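Local coordinates for protein AGR_C_1268p (Agrobacterium tumefaciens str. C58, PDB 2GHS) that probably acts as a metal-dependent gluconolactonase of the SMP-30/regucalcin family, a beta-propeller protein that binds one divalent metal cation per subunit, at residues A[36-48]-A[304-316]. Sequence-based numbering, arbitrary orientation.
Sequences FPFAGRVLDETPM and PQHGLTFELGIEV
Arg-41 and Glu-311 form a hydrogen-bonded antiparallel pair whose side chains run side by side in the same direction and end in a salt bridge. Arg-41 NE lies 3.3 Å from Glu-311 OE2 and comes from above the carboxylate plane; the guanidinium and carboxylate planes stand 82° apart, and NH2 adds only a weak bond to OE1. With CG turned between the backbone N and the carbonyl carbon (chi1 64°), the extended arginine chain brings its guanidinium over Leu-43, whose CD2 sits above the centre of that group. The same leucine packs through CG against Glu-311 CB at 3.9 Å, so its apolar branches sit against both partners of the ion pair.

On the other face of the sheet, Val-42 and Phe-310 point the same way, Val-42 CG2 lying 4.1 Å from Phe-310 CD1. Phe-38 swings in with its ring at 77° to that of Phe-310, Phe-38 CZ approaching Phe-310 CD1 to 4.0 Å. Val-42 CG1 also touches Leu-308 CD2, while Leu-308 CD1 rests on Pro-47 CB.

Beyond Val-42 a beta bulge shifts the register: Thr-309 O accepts from Leu-43 N at 2.8 Å and, weakly, from Asp-44 N. An Asx turn follows, in which Asp-44 OD1 takes both Thr-46 N and OG1, and OD2 pairs with Lys-83. A water joins OD2 to Thr-309 OG1.

Strand 41-44 forms the outer edge of a four-stranded antiparallel propeller blade, beside 309-311, then 285-290 and 273-279. Coming from near the N-terminus, it completes a blade otherwise built from strands late in the chain, a Velcro-like closure of the ring; Trp-65 of strand 62-67, in the next sheet, touches Asp-44, Met-48 and Thr-309.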
loop_
_atom_site.group_PDB
_atom_site.type_symbol
_atom_site.label_atom_id
_atom_site.label_comp_id
_atom_site.label_asym_id
_atom_site.label_seq_id
_atom_site.Cartn_x
_atom_site.Cartn_y
_atom_site.Cartn_z
ATOM N N PHE A 36 -21.944 -0.410 -0.479
ATOM C CA PHE A 36 -21.969 0.889 -1.139
ATOM C C PHE A 36 -21.538 0.692 -2.606
ATOM O O PHE A 36 -20.328 0.511 -2.916
ATOM C CB PHE A 36 -21.014 1.853 -0.449
ATOM C CG PHE A 36 -21.406 2.221 0.964
ATOM C CD1 PHE A 36 -21.210 1.359 2.022
ATOM C CD2 PHE A 36 -21.972 3.452 1.206
ATOM C CE1 PHE A 36 -21.577 1.710 3.317
ATOM C CE2 PHE A 36 -22.347 3.815 2.517
ATOM C CZ PHE A 36 -22.113 2.937 3.565
ATOM N N PRO A 37 -22.494 0.697 -3.532
ATOM C CA PRO A 37 -22.128 0.615 -4.956
ATOM C C PRO A 37 -21.241 1.810 -5.354
ATOM O O PRO A 37 -21.280 2.877 -4.717
ATOM C CB PRO A 37 -23.488 0.647 -5.671
ATOM C CG PRO A 37 -24.447 0.072 -4.663
ATOM C CD PRO A 37 -23.968 0.721 -3.366
ATOM N N PHE A 38 -20.468 1.653 -6.411
ATOM C CA PHE A 38 -19.524 2.681 -6.774
ATOM C C PHE A 38 -20.227 3.906 -7.317
ATOM O O PHE A 38 -21.025 3.802 -8.235
ATOM C CB PHE A 38 -18.570 2.156 -7.828
ATOM C CG PHE A 38 -17.465 3.100 -8.174
ATOM C CD1 PHE A 38 -16.495 3.443 -7.241
ATOM C CD2 PHE A 38 -17.356 3.609 -9.460
ATOM C CE1 PHE A 38 -15.438 4.291 -7.595
ATOM C CE2 PHE A 38 -16.327 4.484 -9.805
ATOM C CZ PHE A 38 -15.353 4.810 -8.883
ATOM N N ALA A 39 -19.885 5.062 -6.768
ATOM C CA ALA A 39 -20.429 6.329 -7.224
ATOM C C ALA A 39 -19.295 7.347 -7.282
ATOM O O ALA A 39 -19.489 8.556 -7.160
ATOM C CB ALA A 39 -21.521 6.797 -6.289
ATOM N N GLY A 40 -18.093 6.849 -7.460
ATOM C CA GLY A 40 -16.934 7.732 -7.537
ATOM C C GLY A 40 -16.518 8.033 -8.965
ATOM O O GLY A 40 -17.331 8.101 -9.898
ATOM N N ARG A 41 -15.229 8.240 -9.138
ATOM C CA ARG A 41 -14.715 8.583 -10.440
ATOM C C ARG A 41 -13.396 7.916 -10.714
ATOM O O ARG A 41 -12.761 7.375 -9.788
ATOM C CB ARG A 41 -14.559 10.078 -10.527
ATOM C CG ARG A 41 -13.575 10.689 -9.612
ATOM C CD ARG A 41 -13.678 12.206 -9.808
ATOM N NE ARG A 41 -12.927 12.952 -8.805
ATOM C CZ ARG A 41 -11.921 13.791 -9.050
ATOM N NH1 ARG A 41 -11.508 14.051 -10.292
ATOM N NH2 ARG A 41 -11.319 14.390 -8.026
ATOM N N VAL A 42 -13.045 7.905 -11.998
ATOM C CA VAL A 42 -11.745 7.437 -12.477
ATOM C C VAL A 42 -10.761 8.575 -12.392
ATOM O O VAL A 42 -10.942 9.586 -13.023
ATOM C CB VAL A 42 -11.815 6.877 -13.917
ATOM C CG1 VAL A 42 -10.450 6.418 -14.415
ATOM C CG2 VAL A 42 -12.833 5.735 -13.997
ATOM N N LEU A 43 -9.686 8.365 -11.641
ATOM C CA LEU A 43 -8.600 9.344 -11.521
ATOM C C LEU A 43 -7.589 9.231 -12.639
ATOM O O LEU A 43 -7.002 10.253 -13.038
ATOM C CB LEU A 43 -7.882 9.204 -10.192
ATOM C CG LEU A 43 -8.659 9.596 -8.949
ATOM C CD1 LEU A 43 -7.829 9.358 -7.710
ATOM C CD2 LEU A 43 -9.106 11.030 -9.048
ATOM N N ASP A 44 -7.358 8.022 -13.114
ATOM C CA ASP A 44 -6.438 7.787 -14.204
ATOM C C ASP A 44 -6.991 6.639 -15.038
ATOM O O ASP A 44 -7.210 5.546 -14.534
ATOM C CB ASP A 44 -5.024 7.479 -13.652
ATOM C CG ASP A 44 -3.989 7.202 -14.744
ATOM O OD1 ASP A 44 -4.188 7.584 -15.910
ATOM O OD2 ASP A 44 -2.963 6.574 -14.441
ATOM N N GLU A 45 -7.197 6.921 -16.315
ATOM C CA GLU A 45 -7.710 5.956 -17.277
ATOM C C GLU A 45 -6.671 4.972 -17.796
ATOM O O GLU A 45 -7.023 4.009 -18.466
ATOM C CB GLU A 45 -8.365 6.698 -18.437
ATOM C CG GLU A 45 -9.536 7.614 -18.030
ATOM C CD GLU A 45 -10.895 6.909 -17.846
ATOM O OE1 GLU A 45 -10.958 5.671 -18.048
ATOM O OE2 GLU A 45 -11.898 7.613 -17.501
ATOM N N THR A 46 -5.395 5.170 -17.474
ATOM C CA THR A 46 -4.357 4.224 -17.874
ATOM C C THR A 46 -4.457 2.994 -17.015
ATOM O O THR A 46 -4.413 3.113 -15.808
ATOM C CB THR A 46 -2.957 4.806 -17.623
ATOM O OG1 THR A 46 -2.896 6.121 -18.158
ATOM C CG2 THR A 46 -1.874 3.952 -18.237
ATOM N N PRO A 47 -4.596 1.816 -17.621
ATOM C CA PRO A 47 -4.629 0.595 -16.796
ATOM C C PRO A 47 -3.265 0.151 -16.342
ATOM O O PRO A 47 -2.307 0.115 -17.129
ATOM C CB PRO A 47 -5.280 -0.456 -17.712
ATOM C CG PRO A 47 -5.178 0.096 -19.099
ATOM C CD PRO A 47 -4.742 1.529 -19.069
HETATM N N MSE A 48 -3.187 -0.239 -15.076
HETATM C CA MSE A 48 -1.961 -0.735 -14.485
HETATM C C MSE A 48 -1.961 -2.243 -14.502
HETATM O O MSE A 48 -2.927 -2.873 -14.080
HETATM C CB MSE A 48 -1.866 -0.330 -13.015
HETATM C CG MSE A 48 -1.968 1.131 -12.748
HETATM SE SE MSE A 48 -0.385 2.156 -13.373
HETATM C CE MSE A 48 -1.097 2.697 -15.058
ATOM N N PRO A 304 -13.216 -3.308 -19.099
ATOM C CA PRO A 304 -12.037 -2.526 -19.406
ATOM C C PRO A 304 -11.555 -1.668 -18.244
ATOM O O PRO A 304 -10.473 -1.100 -18.319
ATOM C CB PRO A 304 -12.516 -1.631 -20.560
ATOM C CG PRO A 304 -13.704 -2.325 -21.094
ATOM C CD PRO A 304 -14.369 -2.849 -19.885
ATOM N N GLN A 305 -12.331 -1.584 -17.165
ATOM C CA GLN A 305 -11.875 -0.816 -16.021
ATOM C C GLN A 305 -10.933 -1.568 -15.083
ATOM O O GLN A 305 -10.436 -0.991 -14.116
ATOM C CB GLN A 305 -13.051 -0.227 -15.266
ATOM C CG GLN A 305 -13.883 0.708 -16.138
ATOM C CD GLN A 305 -14.861 1.493 -15.311
ATOM O OE1 GLN A 305 -15.894 0.965 -14.920
ATOM N NE2 GLN A 305 -14.555 2.755 -15.048
ATOM N N HIS A 306 -10.636 -2.831 -15.377
ATOM C CA HIS A 306 -9.601 -3.529 -14.620
ATOM C C HIS A 306 -8.329 -2.732 -14.726
ATOM O O HIS A 306 -7.921 -2.359 -15.826
ATOM C CB HIS A 306 -9.300 -4.912 -15.199
ATOM C CG HIS A 306 -10.321 -5.973 -14.893
ATOM N ND1 HIS A 306 -10.651 -6.341 -13.604
ATOM C CD2 HIS A 306 -11.019 -6.792 -15.710
ATOM C CE1 HIS A 306 -11.508 -7.341 -13.651
ATOM N NE2 HIS A 306 -11.768 -7.619 -14.913
ATOM N N GLY A 307 -7.674 -2.512 -13.604
ATOM C CA GLY A 307 -6.353 -1.858 -13.589
ATOM C C GLY A 307 -6.348 -0.341 -13.453
ATOM O O GLY A 307 -5.298 0.271 -13.208
ATOM N N LEU A 308 -7.523 0.268 -13.566
ATOM C CA LEU A 308 -7.635 1.710 -13.433
ATOM C C LEU A 308 -7.496 2.129 -11.964
ATOM O O LEU A 308 -7.550 1.317 -11.051
ATOM C CB LEU A 308 -8.983 2.172 -14.027
ATOM C CG LEU A 308 -9.033 2.387 -15.534
ATOM C CD1 LEU A 308 -8.392 1.265 -16.302
ATOM C CD2 LEU A 308 -10.489 2.717 -16.045
ATOM N N THR A 309 -7.282 3.431 -11.755
ATOM C CA THR A 309 -7.127 4.031 -10.439
ATOM C C THR A 309 -8.345 4.914 -10.223
ATOM O O THR A 309 -8.693 5.760 -11.079
ATOM C CB THR A 309 -5.806 4.831 -10.389
ATOM O OG1 THR A 309 -4.697 3.947 -10.672
ATOM C CG2 THR A 309 -5.582 5.496 -9.078
ATOM N N PHE A 310 -9.017 4.686 -9.107
ATOM C CA PHE A 310 -10.311 5.291 -8.800
ATOM C C PHE A 310 -10.287 6.188 -7.567
ATOM O O PHE A 310 -9.373 6.140 -6.783
ATOM C CB PHE A 310 -11.342 4.194 -8.538
ATOM C CG PHE A 310 -11.385 3.138 -9.594
ATOM C CD1 PHE A 310 -12.106 3.324 -10.781
ATOM C CD2 PHE A 310 -10.695 1.921 -9.426
ATOM C CE1 PHE A 310 -12.083 2.337 -11.799
ATOM C CE2 PHE A 310 -10.708 0.935 -10.432
ATOM C CZ PHE A 310 -11.363 1.151 -11.614
ATOM N N GLU A 311 -11.313 6.993 -7.418
ATOM C CA GLU A 311 -11.635 7.667 -6.150
ATOM C C GLU A 311 -13.051 7.285 -5.759
ATOM O O GLU A 311 -13.977 7.359 -6.576
ATOM C CB GLU A 311 -11.539 9.176 -6.347
ATOM C CG GLU A 311 -11.710 10.028 -5.133
ATOM C CD GLU A 311 -11.765 11.487 -5.538
ATOM O OE1 GLU A 311 -10.722 12.093 -5.775
ATOM O OE2 GLU A 311 -12.869 12.049 -5.679
ATOM N N LEU A 312 -13.272 6.942 -4.496
ATOM C CA LEU A 312 -14.628 6.605 -4.052
ATOM C C LEU A 312 -15.510 7.864 -3.985
ATOM O O LEU A 312 -14.975 8.989 -3.899
ATOM C CB LEU A 312 -14.575 5.962 -2.663
ATOM C CG LEU A 312 -13.880 4.609 -2.502
ATOM C CD1 LEU A 312 -14.154 4.036 -1.114
ATOM C CD2 LEU A 312 -14.367 3.644 -3.550
ATOM N N GLY A 313 -16.831 7.688 -3.985
ATOM C CA GLY A 313 -17.744 8.810 -3.886
ATOM C C GLY A 313 -17.971 9.325 -2.480
ATOM O O GLY A 313 -18.582 10.369 -2.283
ATOM N N ILE A 314 -17.474 8.582 -1.497
ATOM C CA ILE A 314 -17.750 8.874 -0.075
ATOM C C ILE A 314 -16.609 9.599 0.598
ATOM O O ILE A 314 -15.444 9.547 0.206
ATOM C CB ILE A 314 -18.086 7.584 0.726
ATOM C CG1 ILE A 314 -16.908 6.597 0.660
ATOM C CG2 ILE A 314 -19.391 6.954 0.222
ATOM C CD1 ILE A 314 -16.401 6.232 1.955
ATOM N N GLU A 315 -16.947 10.293 1.672
ATOM C CA GLU A 315 -15.956 10.950 2.465
ATOM C C GLU A 315 -15.279 9.975 3.418
ATOM O O GLU A 315 -15.928 9.062 3.953
ATOM C CB GLU A 315 -16.578 12.065 3.289
ATOM C CG GLU A 315 -15.510 13.010 3.853
ATOM C CD GLU A 315 -15.745 13.481 5.273
ATOM O OE1 GLU A 315 -16.390 12.759 6.097
ATOM O OE2 GLU A 315 -15.314 14.633 5.542
ATOM N N VAL A 316 -13.980 10.195 3.637
ATOM C CA VAL A 316 -13.253 9.529 4.696
ATOM C C VAL A 316 -12.587 10.566 5.607
ATOM O O VAL A 316 -12.411 11.730 5.225
ATOM C CB VAL A 316 -12.225 8.554 4.124
ATOM C CG1 VAL A 316 -12.916 7.453 3.363
ATOM C CG2 VAL A 316 -11.252 9.294 3.208
HETATM O O HOH W 1 -18.310 5.217 -4.195
HETATM O O HOH W 2 -3.960 4.098 -13.312
HETATM O O HOH W 3 -13.327 4.377 -17.483
#